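Local coordinates for protein alanine racemase 1 (Caldanaerobacter subterraneus subsp. tengcongensis MB4, PDB 4Y2W) that belongs to the alanine racemase family, pairing an N-terminal TIM-barrel domain with a C-terminal domain rich in beta strands in a two-chain assembly, at residues 96-101 / 120-125; 146-151 / 192-197; 212-217 / 237-242; 255-260 / 279-284. The protein carries 1 engineered substitution. All blocks are in the same frame, centred on the assembly; numbering follows the deposited sequence.

Contact 1: residues 96-101 / 120-125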
loop_
_atom_site.group_PDB
_atom_site.type_symbol
_atom_site.label_atom_id
_atom_site.label_comp_id
_atom_site.label_asym_id
_atom_site.label_seq_id
_atom_site.Cartn_x
_atom_site.Cartn_y
_atom_site.Cartn_z
ATOM N N GLN A 96 -19.900 -13.647 -12.692
ATOM C CA GLN A 96 -18.691 -14.286 -12.180
ATOM C C GLN A 96 -18.920 -15.004 -10.850
ATOM O O GLN A 96 -18.462 -16.134 -10.665
ATOM C CB GLN A 96 -17.573 -13.246 -12.031
ATOM C CG GLN A 96 -17.191 -12.531 -13.323
ATOM C CD GLN A 96 -16.653 -13.480 -14.381
ATOM O OE1 GLN A 96 -15.458 -13.779 -14.413
ATOM N NE2 GLN A 96 -17.536 -13.958 -15.254
ATOM N N ILE A 97 -19.620 -14.346 -9.930
ATOM C CA ILE A 97 -19.903 -14.932 -8.610
ATOM C C ILE A 97 -20.796 -16.173 -8.688
ATOM O O ILE A 97 -20.662 -17.095 -7.876
ATOM C CB ILE A 97 -20.514 -13.908 -7.624
ATOM C CG1 ILE A 97 -21.806 -13.292 -8.178
ATOM C CG2 ILE A 97 -19.498 -12.821 -7.300
ATOM C CD1 ILE A 97 -22.562 -12.460 -7.166
ATOM N N VAL A 98 -21.701 -16.193 -9.663
ATOM C CA VAL A 98 -22.549 -17.357 -9.907
ATOM C C VAL A 98 -21.736 -18.477 -10.559
ATOM O O VAL A 98 -21.890 -19.649 -10.206
ATOM C CB VAL A 98 -23.752 -17.000 -10.806
ATOM C CG1 VAL A 98 -24.547 -18.247 -11.173
ATOM C CG2 VAL A 98 -24.651 -15.987 -10.110
ATOM N N LYS A 99 -20.871 -18.104 -11.502
ATOM C CA LYS A 99 -20.060 -19.066 -12.248
ATOM C C LYS A 99 -19.097 -19.829 -11.343
ATOM O O LYS A 99 -18.996 -21.055 -11.426
ATOM C CB LYS A 99 -19.278 -18.351 -13.356
ATOM C CG LYS A 99 -18.597 -19.275 -14.352
ATOM C CD LYS A 99 -17.977 -18.479 -15.490
ATOM C CE LYS A 99 -17.312 -19.381 -16.518
ATOM N NZ LYS A 99 -16.487 -18.603 -17.485
ATOM N N HIS A 100 -18.402 -19.102 -10.474
ATOM C CA HIS A 100 -17.382 -19.699 -9.614
ATOM C C HIS A 100 -17.898 -19.998 -8.202
ATOM O O HIS A 100 -17.113 -20.272 -7.291
ATOM C CB HIS A 100 -16.138 -18.803 -9.586
ATOM C CG HIS A 100 -15.435 -18.718 -10.907
ATOM N ND1 HIS A 100 -15.515 -17.612 -11.725
ATOM C CD2 HIS A 100 -14.657 -19.614 -11.561
ATOM C CE1 HIS A 100 -14.805 -17.823 -12.819
ATOM N NE2 HIS A 100 -14.275 -19.031 -12.744
ATOM N N ASP A 101 -19.219 -19.950 -8.036
ATOM C CA ASP A 101 -19.881 -20.419 -6.824
ATOM C C ASP A 101 -19.367 -19.687 -5.582
ATOM O O ASP A 101 -18.751 -20.283 -4.694
ATOM C CB ASP A 101 -19.715 -21.942 -6.693
ATOM C CG ASP A 101 -20.606 -22.538 -5.623
ATOM O OD1 ASP A 101 -21.720 -22.012 -5.416
ATOM O OD2 ASP A 101 -20.193 -23.537 -4.990
ATOM N N LEU A 120 -30.543 -18.401 -12.319
ATOM C CA LEU A 120 -31.428 -19.181 -13.180
ATOM C C LEU A 120 -30.936 -19.183 -14.626
ATOM O O LEU A 120 -31.136 -20.158 -15.352
ATOM C CB LEU A 120 -32.859 -18.636 -13.103
ATOM C CG LEU A 120 -33.514 -18.730 -11.717
ATOM C CD1 LEU A 120 -34.834 -17.968 -11.679
ATOM C CD2 LEU A 120 -33.710 -20.182 -11.299
ATOM N N LYS A 121 -30.288 -18.095 -15.033
ATOM C CA LYS A 121 -29.712 -17.983 -16.369
ATOM C C LYS A 121 -28.558 -18.970 -16.596
ATOM O O LYS A 121 -28.318 -19.390 -17.726
ATOM C CB LYS A 121 -29.234 -16.548 -16.601
ATOM C CG LYS A 121 -28.768 -16.244 -18.012
ATOM C CD LYS A 121 -28.551 -14.750 -18.187
ATOM C CE LYS A 121 -27.792 -14.438 -19.466
ATOM N NZ LYS A 121 -27.465 -12.990 -19.567
ATOM N N GLN A 122 -27.851 -19.335 -15.527
ATOM C CA GLN A 122 -26.760 -20.311 -15.610
ATOM C C GLN A 122 -27.133 -21.679 -15.035
ATOM O O GLN A 122 -26.298 -22.589 -15.008
ATOM C CB GLN A 122 -25.528 -19.775 -14.887
ATOM C CG GLN A 122 -24.946 -18.519 -15.511
ATOM C CD GLN A 122 -23.723 -18.013 -14.769
ATOM O OE1 GLN A 122 -23.547 -16.807 -14.595
ATOM N NE2 GLN A 122 -22.874 -18.934 -14.324
ATOM N N ASN A 123 -28.378 -21.818 -14.578
ATOM C CA ASN A 123 -28.904 -23.078 -14.033
ATOM C C ASN A 123 -28.145 -23.572 -12.794
ATOM O O ASN A 123 -28.027 -24.778 -12.564
ATOM C CB ASN A 123 -28.936 -24.166 -15.116
ATOM C CG ASN A 123 -29.581 -23.686 -16.407
ATOM O OD1 ASN A 123 -28.966 -23.733 -17.473
ATOM N ND2 ASN A 123 -30.819 -23.214 -16.315
ATOM N N LYS A 124 -27.636 -22.624 -12.005
ATOM C CA LYS A 124 -26.981 -22.910 -10.730
ATOM C C LYS A 124 -27.739 -22.168 -9.635
ATOM O O LYS A 124 -28.646 -21.383 -9.924
ATOM C CB LYS A 124 -25.511 -22.465 -10.754
ATOM C CG LYS A 124 -24.648 -23.192 -11.780
ATOM C CD LYS A 124 -23.215 -22.670 -11.821
ATOM C CE LYS A 124 -22.267 -23.461 -10.925
ATOM N NZ LYS A 124 -22.518 -23.268 -9.469
ATOM N N ARG A 125 -27.371 -22.421 -8.383
ATOM C CA ARG A 125 -28.022 -21.780 -7.245
ATOM C C ARG A 125 -27.018 -20.915 -6.474
ATOM O O ARG A 125 -25.986 -21.409 -6.022
ATOM C CB ARG A 125 -28.651 -22.832 -6.328
ATOM C CG ARG A 125 -29.425 -23.923 -7.064
ATOM C CD ARG A 125 -30.738 -24.270 -6.377
ATOM N NE ARG A 125 -30.562 -24.812 -5.031
ATOM C CZ ARG A 125 -31.549 -24.994 -4.153
ATOM N NH1 ARG A 125 -32.804 -24.680 -4.465
ATOM N NH2 ARG A 125 -31.282 -25.495 -2.950
#

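Contact 2: residues 146-151 / 192-197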
loop_
_atom_site.group_PDB
_atom_site.type_symbol
_atom_site.label_atom_id
_atom_site.label_comp_id
_atom_site.label_asym_id
_atom_site.label_seq_id
_atom_site.Cartn_x
_atom_site.Cartn_y
_atom_site.Cartn_z
ATOM N N LEU A 146 -39.271 -4.678 7.796
ATOM C CA LEU A 146 -38.983 -4.837 6.373
ATOM C C LEU A 146 -38.099 -6.053 6.111
ATOM O O LEU A 146 -38.283 -6.764 5.123
ATOM C CB LEU A 146 -38.284 -3.583 5.842
ATOM C CG LEU A 146 -37.747 -3.627 4.407
ATOM C CD1 LEU A 146 -38.879 -3.886 3.424
ATOM C CD2 LEU A 146 -37.016 -2.335 4.069
ATOM N N ALA A 147 -37.127 -6.271 6.992
ATOM C CA ALA A 147 -36.181 -7.373 6.848
ATOM C C ALA A 147 -36.895 -8.718 6.802
ATOM O O ALA A 147 -36.631 -9.528 5.916
ATOM C CB ALA A 147 -35.165 -7.352 7.980
ATOM N N GLN A 148 -37.802 -8.950 7.748
ATOM C CA GLN A 148 -38.555 -10.207 7.803
ATOM C C GLN A 148 -39.298 -10.480 6.504
ATOM O O GLN A 148 -39.259 -11.596 5.989
ATOM C CB GLN A 148 -39.562 -10.199 8.955
ATOM C CG GLN A 148 -38.933 -10.303 10.334
ATOM C CD GLN A 148 -39.964 -10.422 11.441
ATOM O OE1 GLN A 148 -39.902 -9.704 12.442
ATOM N NE2 GLN A 148 -40.915 -11.335 11.270
ATOM N N LYS A 149 -39.971 -9.459 5.982
ATOM C CA LYS A 149 -40.747 -9.599 4.752
ATOM C C LYS A 149 -39.862 -10.032 3.580
ATOM O O LYS A 149 -40.139 -11.041 2.923
ATOM C CB LYS A 149 -41.462 -8.286 4.415
ATOM C CG LYS A 149 -42.472 -8.407 3.286
ATOM C CD LYS A 149 -42.952 -7.048 2.804
ATOM C CE LYS A 149 -43.893 -7.200 1.616
ATOM N NZ LYS A 149 -44.442 -5.896 1.157
ATOM N N GLU A 150 -38.794 -9.274 3.341
ATOM C CA GLU A 150 -37.906 -9.518 2.203
ATOM C C GLU A 150 -37.118 -10.817 2.345
ATOM O O GLU A 150 -36.918 -11.531 1.365
ATOM C CB GLU A 150 -36.950 -8.341 2.002
ATOM C CG GLU A 150 -37.660 -7.043 1.647
ATOM C CD GLU A 150 -36.714 -5.943 1.208
ATOM O OE1 GLU A 150 -35.498 -6.062 1.451
ATOM O OE2 GLU A 150 -37.190 -4.955 0.612
ATOM N N ILE A 151 -36.681 -11.122 3.563
ATOM C CA ILE A 151 -35.964 -12.366 3.834
ATOM C C ILE A 151 -36.858 -13.582 3.590
ATOM O O ILE A 151 -36.386 -14.609 3.102
ATOM C CB ILE A 151 -35.396 -12.385 5.273
ATOM C CG1 ILE A 151 -34.239 -11.388 5.385
ATOM C CG2 ILE A 151 -34.903 -13.775 5.655
ATOM C CD1 ILE A 151 -33.854 -11.038 6.805
ATOM N N SER A 192 -35.710 -15.359 15.921
ATOM C CA SER A 192 -36.892 -15.960 16.546
ATOM C C SER A 192 -38.148 -15.690 15.722
ATOM O O SER A 192 -38.959 -16.588 15.504
ATOM C CB SER A 192 -37.093 -15.421 17.967
ATOM O OG SER A 192 -36.165 -15.997 18.864
ATOM N N SER A 193 -38.296 -14.452 15.265
ATOM C CA SER A 193 -39.439 -14.073 14.447
ATOM C C SER A 193 -39.457 -14.845 13.124
ATOM O O SER A 193 -40.523 -15.241 12.649
ATOM C CB SER A 193 -39.430 -12.565 14.185
ATOM O OG SER A 193 -40.725 -12.114 13.845
ATOM N N LEU A 194 -38.277 -15.057 12.542
ATOM C CA LEU A 194 -38.141 -15.827 11.299
ATOM C C LEU A 194 -38.368 -17.320 11.509
ATOM O O LEU A 194 -38.991 -17.977 10.674
ATOM C CB LEU A 194 -36.761 -15.615 10.669
ATOM C CG LEU A 194 -36.457 -14.239 10.073
ATOM C CD1 LEU A 194 -34.982 -14.158 9.707
ATOM C CD2 LEU A 194 -37.331 -13.943 8.863
ATOM N N GLU A 195 -37.856 -17.858 12.613
ATOM C CA GLU A 195 -38.057 -19.270 12.940
ATOM C C GLU A 195 -39.525 -19.578 13.251
ATOM O O GLU A 195 -39.971 -20.709 13.065
ATOM C CB GLU A 195 -37.159 -19.706 14.104
ATOM C CG GLU A 195 -35.680 -19.816 13.735
ATOM C CD GLU A 195 -34.879 -20.695 14.688
ATOM O OE1 GLU A 195 -35.433 -21.680 15.224
ATOM O OE2 GLU A 195 -33.680 -20.412 14.891
ATOM N N LYS A 196 -40.265 -18.570 13.719
ATOM C CA LYS A 196 -41.714 -18.688 13.924
ATOM C C LYS A 196 -42.478 -18.744 12.600
ATOM O O LYS A 196 -43.608 -19.231 12.558
ATOM C CB LYS A 196 -42.244 -17.534 14.787
ATOM C CG LYS A 196 -41.962 -17.704 16.271
ATOM C CD LYS A 196 -42.122 -16.398 17.038
ATOM C CE LYS A 196 -41.679 -16.561 18.485
ATOM N NZ LYS A 196 -41.561 -15.261 19.198
ATOM N N LYS A 197 -41.862 -18.239 11.531
ATOM C CA LYS A 197 -42.393 -18.387 10.175
ATOM C C LYS A 197 -41.762 -19.582 9.444
ATOM O O LYS A 197 -41.714 -19.605 8.218
ATOM C CB LYS A 197 -42.172 -17.097 9.378
ATOM C CG LYS A 197 -42.760 -15.852 10.030
ATOM C CD LYS A 197 -44.272 -15.772 9.858
ATOM C CE LYS A 197 -44.922 -14.912 10.936
ATOM N NZ LYS A 197 -44.269 -13.581 11.103
#

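Contact 3: residues 212-217 / 237-242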
loop_
_atom_site.group_PDB
_atom_site.type_symbol
_atom_site.label_atom_id
_atom_site.label_comp_id
_atom_site.label_asym_id
_atom_site.label_seq_id
_atom_site.Cartn_x
_atom_site.Cartn_y
_atom_site.Cartn_z
ATOM N N ILE A 212 -15.071 -13.300 20.022
ATOM C CA ILE A 212 -14.673 -14.705 20.120
ATOM C C ILE A 212 -13.929 -14.972 21.429
ATOM O O ILE A 212 -14.110 -16.022 22.050
ATOM C CB ILE A 212 -13.798 -15.126 18.921
ATOM C CG1 ILE A 212 -14.637 -15.149 17.642
ATOM C CG2 ILE A 212 -13.175 -16.502 19.143
ATOM C CD1 ILE A 212 -13.828 -14.968 16.376
ATOM N N LEU A 213 -13.096 -14.021 21.841
ATOM C CA LEU A 213 -12.331 -14.153 23.078
ATOM C C LEU A 213 -13.213 -13.944 24.307
ATOM O O LEU A 213 -13.192 -14.744 25.246
ATOM C CB LEU A 213 -11.175 -13.149 23.095
ATOM C CG LEU A 213 -10.099 -13.339 22.018
ATOM C CD1 LEU A 213 -9.214 -12.107 21.925
ATOM C CD2 LEU A 213 -9.262 -14.582 22.289
ATOM N N ASN A 214 -13.997 -12.870 24.277
ATOM C CA ASN A 214 -14.773 -12.427 25.431
ATOM C C ASN A 214 -16.141 -13.097 25.520
ATOM O O ASN A 214 -16.461 -13.760 26.508
ATOM C CB ASN A 214 -14.974 -10.909 25.365
ATOM C CG ASN A 214 -13.668 -10.137 25.331
ATOM O OD1 ASN A 214 -12.588 -10.700 25.517
ATOM N ND2 ASN A 214 -13.764 -8.832 25.085
ATOM N N LEU A 215 -16.937 -12.918 24.473
ATOM C CA LEU A 215 -18.359 -13.258 24.490
ATOM C C LEU A 215 -18.614 -14.685 24.011
ATOM O O LEU A 215 -18.810 -14.920 22.818
ATOM C CB LEU A 215 -19.131 -12.266 23.608
ATOM C CG LEU A 215 -19.342 -10.821 24.097
ATOM C CD1 LEU A 215 -18.220 -10.277 24.965
ATOM C CD2 LEU A 215 -19.548 -9.898 22.906
ATOM N N ASN A 216 -18.639 -15.633 24.943
ATOM C CA ASN A 216 -18.839 -17.048 24.601
ATOM C C ASN A 216 -20.211 -17.318 23.960
ATOM O O ASN A 216 -20.371 -18.277 23.203
ATOM C CB ASN A 216 -18.658 -17.938 25.840
ATOM C CG ASN A 216 -17.618 -19.026 25.638
ATOM O OD1 ASN A 216 -17.919 -20.220 25.721
ATOM N ND2 ASN A 216 -16.380 -18.617 25.379
ATOM N N TYR A 217 -21.194 -16.474 24.276
ATOM C CA TYR A 217 -22.542 -16.594 23.707
ATOM C C TYR A 217 -22.610 -16.241 22.223
ATOM O O TYR A 217 -23.423 -16.806 21.488
ATOM C CB TYR A 217 -23.552 -15.742 24.493
ATOM C CG TYR A 217 -23.287 -14.246 24.521
ATOM C CD1 TYR A 217 -23.671 -13.426 23.462
ATOM C CD2 TYR A 217 -22.690 -13.647 25.627
ATOM C CE1 TYR A 217 -23.441 -12.059 23.494
ATOM C CE2 TYR A 217 -22.460 -12.281 25.668
ATOM C CZ TYR A 217 -22.838 -11.492 24.602
ATOM O OH TYR A 217 -22.612 -10.136 24.644
ATOM N N ARG A 237 -8.359 -4.304 25.240
ATOM C CA ARG A 237 -9.443 -4.757 26.120
ATOM C C ARG A 237 -9.965 -6.150 25.739
ATOM O O ARG A 237 -11.175 -6.359 25.607
ATOM C CB ARG A 237 -10.607 -3.759 26.106
ATOM C CG ARG A 237 -10.218 -2.295 26.259
ATOM C CD ARG A 237 -11.367 -1.483 26.849
ATOM N NE ARG A 237 -11.672 -0.284 26.070
ATOM C CZ ARG A 237 -10.938 0.829 26.052
ATOM N NH1 ARG A 237 -9.818 0.926 26.768
ATOM N NH2 ARG A 237 -11.326 1.857 25.303
ATOM N N VAL A 238 -9.047 -7.098 25.575
ATOM C CA VAL A 238 -9.397 -8.486 25.272
ATOM C C VAL A 238 -8.623 -9.402 26.214
ATOM O O VAL A 238 -7.567 -9.025 26.723
ATOM C CB VAL A 238 -9.114 -8.853 23.795
ATOM C CG1 VAL A 238 -9.922 -7.964 22.863
ATOM C CG2 VAL A 238 -7.631 -8.754 23.466
ATOM N N GLU A 239 -9.147 -10.602 26.441
ATOM C CA GLU A 239 -8.625 -11.489 27.485
ATOM C C GLU A 239 -7.272 -12.134 27.144
ATOM O O GLU A 239 -6.443 -12.330 28.037
ATOM C CB GLU A 239 -9.666 -12.552 27.847
ATOM C CG GLU A 239 -10.936 -11.949 28.437
ATOM C CD GLU A 239 -11.911 -12.982 28.970
ATOM O OE1 GLU A 239 -11.725 -14.188 28.705
ATOM O OE2 GLU A 239 -12.875 -12.577 29.656
ATOM N N ARG A 240 -7.057 -12.454 25.867
ATOM C CA ARG A 240 -5.774 -12.996 25.383
ATOM C C ARG A 240 -5.440 -14.362 25.986
ATOM O O ARG A 240 -4.282 -14.639 26.311
ATOM C CB ARG A 240 -4.614 -12.010 25.638
ATOM C CG ARG A 240 -4.850 -10.603 25.103
ATOM C CD ARG A 240 -3.674 -9.668 25.366
ATOM N NE ARG A 240 -3.870 -8.367 24.713
ATOM C CZ ARG A 240 -2.996 -7.754 23.909
ATOM N NH1 ARG A 240 -1.805 -8.283 23.638
ATOM N NH2 ARG A 240 -3.316 -6.577 23.377
ATOM N N LYS A 241 -6.454 -15.217 26.115
ATOM C CA LYS A 241 -6.273 -16.549 26.703
ATOM C C LYS A 241 -5.606 -17.528 25.722
ATOM O O LYS A 241 -5.140 -18.598 26.125
ATOM C CB LYS A 241 -7.614 -17.104 27.211
ATOM C CG LYS A 241 -8.476 -17.801 26.165
ATOM C CD LYS A 241 -9.861 -18.146 26.703
ATOM C CE LYS A 241 -10.928 -17.155 26.252
ATOM N NZ LYS A 241 -10.660 -15.761 26.707
ATOM N N VAL A 242 -5.577 -17.157 24.442
ATOM C CA VAL A 242 -4.920 -17.953 23.401
ATOM C C VAL A 242 -3.417 -17.673 23.339
ATOM O O VAL A 242 -2.965 -16.599 23.730
ATOM C CB VAL A 242 -5.554 -17.706 22.011
ATOM C CG1 VAL A 242 -7.039 -18.040 22.039
ATOM C CG2 VAL A 242 -5.337 -16.272 21.537
#

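Contact 4: residues 255-260 / 279-284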
loop_
_atom_site.group_PDB
_atom_site.type_symbol
_atom_site.label_atom_id
_atom_site.label_comp_id
_atom_site.label_asym_id
_atom_site.label_seq_id
_atom_site.Cartn_x
_atom_site.Cartn_y
_atom_site.Cartn_z
ATOM N N VAL A 255 22.643 -1.838 3.422
ATOM C CA VAL A 255 23.020 -1.597 2.035
ATOM C C VAL A 255 24.205 -0.629 1.923
ATOM O O VAL A 255 24.888 -0.602 0.900
ATOM C CB VAL A 255 21.766 -1.109 1.249
ATOM C CG1 VAL A 255 22.038 0.098 0.355
ATOM C CG2 VAL A 255 21.153 -2.260 0.465
ATOM N N HIS A 256 24.456 0.150 2.969
ATOM C CA HIS A 256 25.576 1.082 2.970
ATOM C C HIS A 256 25.956 1.470 4.389
ATOM O O HIS A 256 25.084 1.720 5.213
ATOM C CB HIS A 256 25.216 2.332 2.171
ATOM C CG HIS A 256 26.292 3.374 2.155
ATOM N ND1 HIS A 256 27.585 3.105 1.760
ATOM C CD2 HIS A 256 26.261 4.691 2.470
ATOM C CE1 HIS A 256 28.304 4.210 1.834
ATOM N NE2 HIS A 256 27.524 5.186 2.263
ATOM N N LEU A 257 27.261 1.513 4.660
ATOM C CA LEU A 257 27.792 1.974 5.945
ATOM C C LEU A 257 28.807 3.095 5.724
ATOM O O LEU A 257 29.756 2.929 4.957
ATOM C CB LEU A 257 28.474 0.820 6.680
ATOM C CG LEU A 257 27.594 -0.374 7.059
ATOM C CD1 LEU A 257 28.448 -1.606 7.319
ATOM C CD2 LEU A 257 26.737 -0.044 8.271
ATOM N N LYS A 258 28.605 4.233 6.387
ATOM C CA LYS A 258 29.606 5.299 6.395
ATOM C C LYS A 258 29.931 5.773 7.808
ATOM O O LYS A 258 29.076 5.767 8.695
ATOM C CB LYS A 258 29.185 6.492 5.526
ATOM C CG LYS A 258 27.759 6.984 5.722
ATOM C CD LYS A 258 27.600 8.442 5.294
ATOM C CE LYS A 258 26.302 8.694 4.545
ATOM N NZ LYS A 258 25.118 8.066 5.189
ATOM N N ASP A 259 31.190 6.161 7.992
ATOM C CA ASP A 259 31.664 6.788 9.216
ATOM C C ASP A 259 31.619 8.291 9.017
ATOM O O ASP A 259 32.163 8.798 8.037
ATOM C CB ASP A 259 33.102 6.365 9.501
ATOM C CG ASP A 259 33.213 4.918 9.935
ATOM O OD1 ASP A 259 33.055 4.649 11.143
ATOM O OD2 ASP A 259 33.461 4.049 9.075
ATOM N N VAL A 260 30.974 9.006 9.937
ATOM C CA VAL A 260 30.869 10.463 9.839
ATOM C C VAL A 260 31.233 11.121 11.165
ATOM O O VAL A 260 31.108 10.498 12.219
ATOM C CB VAL A 260 29.451 10.917 9.418
ATOM C CG1 VAL A 260 29.076 10.320 8.073
ATOM C CG2 VAL A 260 28.412 10.557 10.476
ATOM N N VAL A 279 28.448 5.789 13.150
ATOM C CA VAL A 279 28.343 4.907 11.993
ATOM C C VAL A 279 26.885 4.893 11.537
ATOM O O VAL A 279 26.007 4.431 12.263
ATOM C CB VAL A 279 28.785 3.464 12.324
ATOM C CG1 VAL A 279 28.724 2.584 11.081
ATOM C CG2 VAL A 279 30.193 3.457 12.905
ATOM N N ILE A 280 26.636 5.409 10.336
ATOM C CA ILE A 280 25.288 5.469 9.770
ATOM C C ILE A 280 25.108 4.387 8.716
ATOM O O ILE A 280 25.912 4.268 7.790
ATOM C CB ILE A 280 25.018 6.839 9.109
ATOM C CG1 ILE A 280 25.310 7.975 10.094
ATOM C CG2 ILE A 280 23.588 6.919 8.587
ATOM C CD1 ILE A 280 24.591 7.851 11.422
ATOM N N ALA A 281 24.051 3.599 8.856
ATOM C CA ALA A 281 23.695 2.635 7.830
ATOM C C ALA A 281 22.486 3.144 7.051
ATOM O O ALA A 281 21.620 3.824 7.604
ATOM C CB ALA A 281 23.404 1.277 8.445
ATOM N N THR A 282 22.447 2.821 5.765
ATOM C CA THR A 282 21.297 3.117 4.926
ATOM C C THR A 282 20.616 1.791 4.591
ATOM O O THR A 282 21.288 0.790 4.314
ATOM C CB THR A 282 21.719 3.833 3.631
ATOM O OG1 THR A 282 22.602 4.916 3.945
ATOM C CG2 THR A 282 20.510 4.371 2.895
ATOM N N ILE A 283 19.289 1.782 4.615
ATOM C CA ILE A 283 18.535 0.561 4.350
ATOM C C ILE A 283 17.489 0.820 3.270
ATOM O O ILE A 283 16.813 1.851 3.287
ATOM C CB ILE A 283 17.890 -0.016 5.631
ATOM C CG1 ILE A 283 17.147 1.072 6.426
ATOM C CG2 ILE A 283 18.951 -0.670 6.508
ATOM C CD1 ILE A 283 16.594 0.589 7.753
ATOM N N PRO A 284 17.345 -0.118 2.322
ATOM C CA PRO A 284 16.499 0.123 1.160
ATOM C C PRO A 284 15.015 -0.120 1.443
ATOM O O PRO A 284 14.362 -0.887 0.735
ATOM C CB PRO A 284 17.050 -0.872 0.138
ATOM C CG PRO A 284 17.471 -2.034 0.972
ATOM C CD PRO A 284 17.939 -1.467 2.289
#

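Contact 1: residues 96-101 / 120-125
Gln122 lays its side chain obliquely across Val98, joining the C-terminal ends of two successive outer helices of the TIM barrel, 94-99 and 109-121. The helix bearing Gln122 stops in a Schellman motif, with Asn123 at positive phi as its C-prime residue, and this turn starts the chain toward strand 126-131. With CG anti to its carbonyl carbon (chi1 -64°) and the chain extended beyond, Gln122 reaches over the valine: its CD lies 3.7 Å from Val98 CG1, and the end of the amide goes on to the backbone and CB of Lys99. Val98 also touches Leu115 and Glu118 within helix 109-121.

Two residues after Gln122, beyond the Schellman turn, Lys124 comes to the same partner helix. Its chain bends at chi3 (94°) and again at chi4, bringing CD to 3.7 Å from Val98 O and laying the aliphatic part along the C-terminal end of helix 94-99, near Val98 O and Lys99 O. The ammonium group probably gains from the negative potential of that helix end. Asp101 stands nearby, but its OD2 is engaged in a salt bridge with Lys127, while OD1 remains 4.3 Å from Lys124 NZ, beyond salt-bridge range.

Contact 2: residues 146-151 / 192-197
Gln148 and Ser193 face each other at the outer edge of the seam between helices 144-155 and 177-195, two helices on the outside of the TIM barrel. Gln148 extends across the seam toward Ser193, with CG anti to its carbonyl carbon (chi1 -72°), and presents its amide to the serine hydroxyl. Ser193 OG lies 2.9 Å from Gln148 OE1 and 2.7 Å from Gln148 NE2, off the end of the amide between these two atoms and about 1.8 Å out of its plane.

Deeper in, the contact turns apolar. Ile151 places CG2 anti to its backbone N, and this methyl meets the fork of Leu194, lying 4.0 Å from Leu194 CD2 with CD1 scarcely farther; the two side chains cross at about a right angle. Leu194 CD2 also reaches the helix backbone, 4.1 Å from Gln148 CA, and Leu199 covers Ile151 from the following loop.

The chemistry is thus graded: branched aliphatic groups meet on the buried side, while an uncharged amide and hydroxyl, with Lys197 beside them, form the partly exposed margin.

Contact 3: residues 212-217 / 237-242
Leu213, near the C-terminal end of helix 209-214, approaches Glu239 of an irregular loop to a CA separation of 6.3 Å, and the loop, turning at Arg240 with positive phi, passes alongside the leucine and touches its side chain through Val238 and Val242. This loop is part of the connection leading from the last barrel strand, 222-224, toward strand 248-260 of the C-terminal domain.

The two methyls of Leu213 divide the apolar work. CD1 lies 3.8 Å from Val238 CB, whereas Leu213 CD2 meets Val242 CG1 at 4.1 Å and nearly at a right angle.

Polar contacts gather on Lys241. Its CG stands between the backbone N and the carbonyl carbon (chi1 84°), and bends at chi3 and chi4 fold the chain back until NZ donates to Leu213 O at 3.1 Å, from 39° above the carbonyl plane. The same NZ forms a salt bridge with Glu239 OE1 at 2.8 Å, on the anti side of the carboxylate. One ammonium therefore ties the helix end to the loop. Asn214 rests its OD1 against Glu239 CG at 3.6 Å, its amide turned 41° from the carboxylate.

Around this site, Ile28 of helix 15-28 touches both Lys241 and Val242, Glu24 of that helix touches Val242, and Arg177 at the start of helix 177-195 packs against Asn214.

Contact 4: residues 255-260 / 279-284
Lys258 and Ile280 form a hydrogen-bonded pair between the antiparallel strands 248-260 and 278-283 of the C-terminal domain: Lys258 N reaches Ile280 O, and Ile280 N reaches Lys258 O, each at 3.0 Å. From CB the lysine leaves on the face shared by Ile280, His256 and Thr282. Its CG, between backbone N and carbonyl carbon (chi1 47°), passes 3.9 Å from Ile280 O; CD and CE carry the chain through bends at chi3 and chi4; and NZ ends 3.9 Å from Ile280 CG2, hydrogen-bonded to Gly137 O of the second subunit.

Farther along, Val255 and His256 both face Thr282 in a classic beta bulge, with Val255 N donating to Thr282 O at 3.1 Å and Thr282 N to His256 O at 2.9 Å. Thr282 OG1 lies in the plane of the His256 ring at its edge, 4.0 Å from His256 CD2, and is hydrogen-bonded to Arg138 O of the second subunit. On the reverse face, Leu257 CD2 packs on Ala281 CB at 3.6 Å.

The two faces thus differ in chemistry: one is aliphatic apart from the exposed Asp259, while on the other a buried ammonium and a hydroxyl find backbone carbonyls across the dimer interface.

In the fold
Along the chain the four contacts follow in series, each closing its own loop before the next opens, with none nested or crossed. Contact 1 encloses strand 103-106 and most of helix 109-121, and contact 2 a longer excursion through strand 160-166 and most of helix 177-195; both join outer helices of the barrel, their centres about 26 Å apart. Contact 3 spans the eighth barrel strand and fastens the connection toward the C-terminal domain to a barrel helix. Contact 4 lies beyond, in the mixed sheet, with its centre about 66 Å from that of contact 2 and on the opposite side of the chain's centre, where the second subunit meets it.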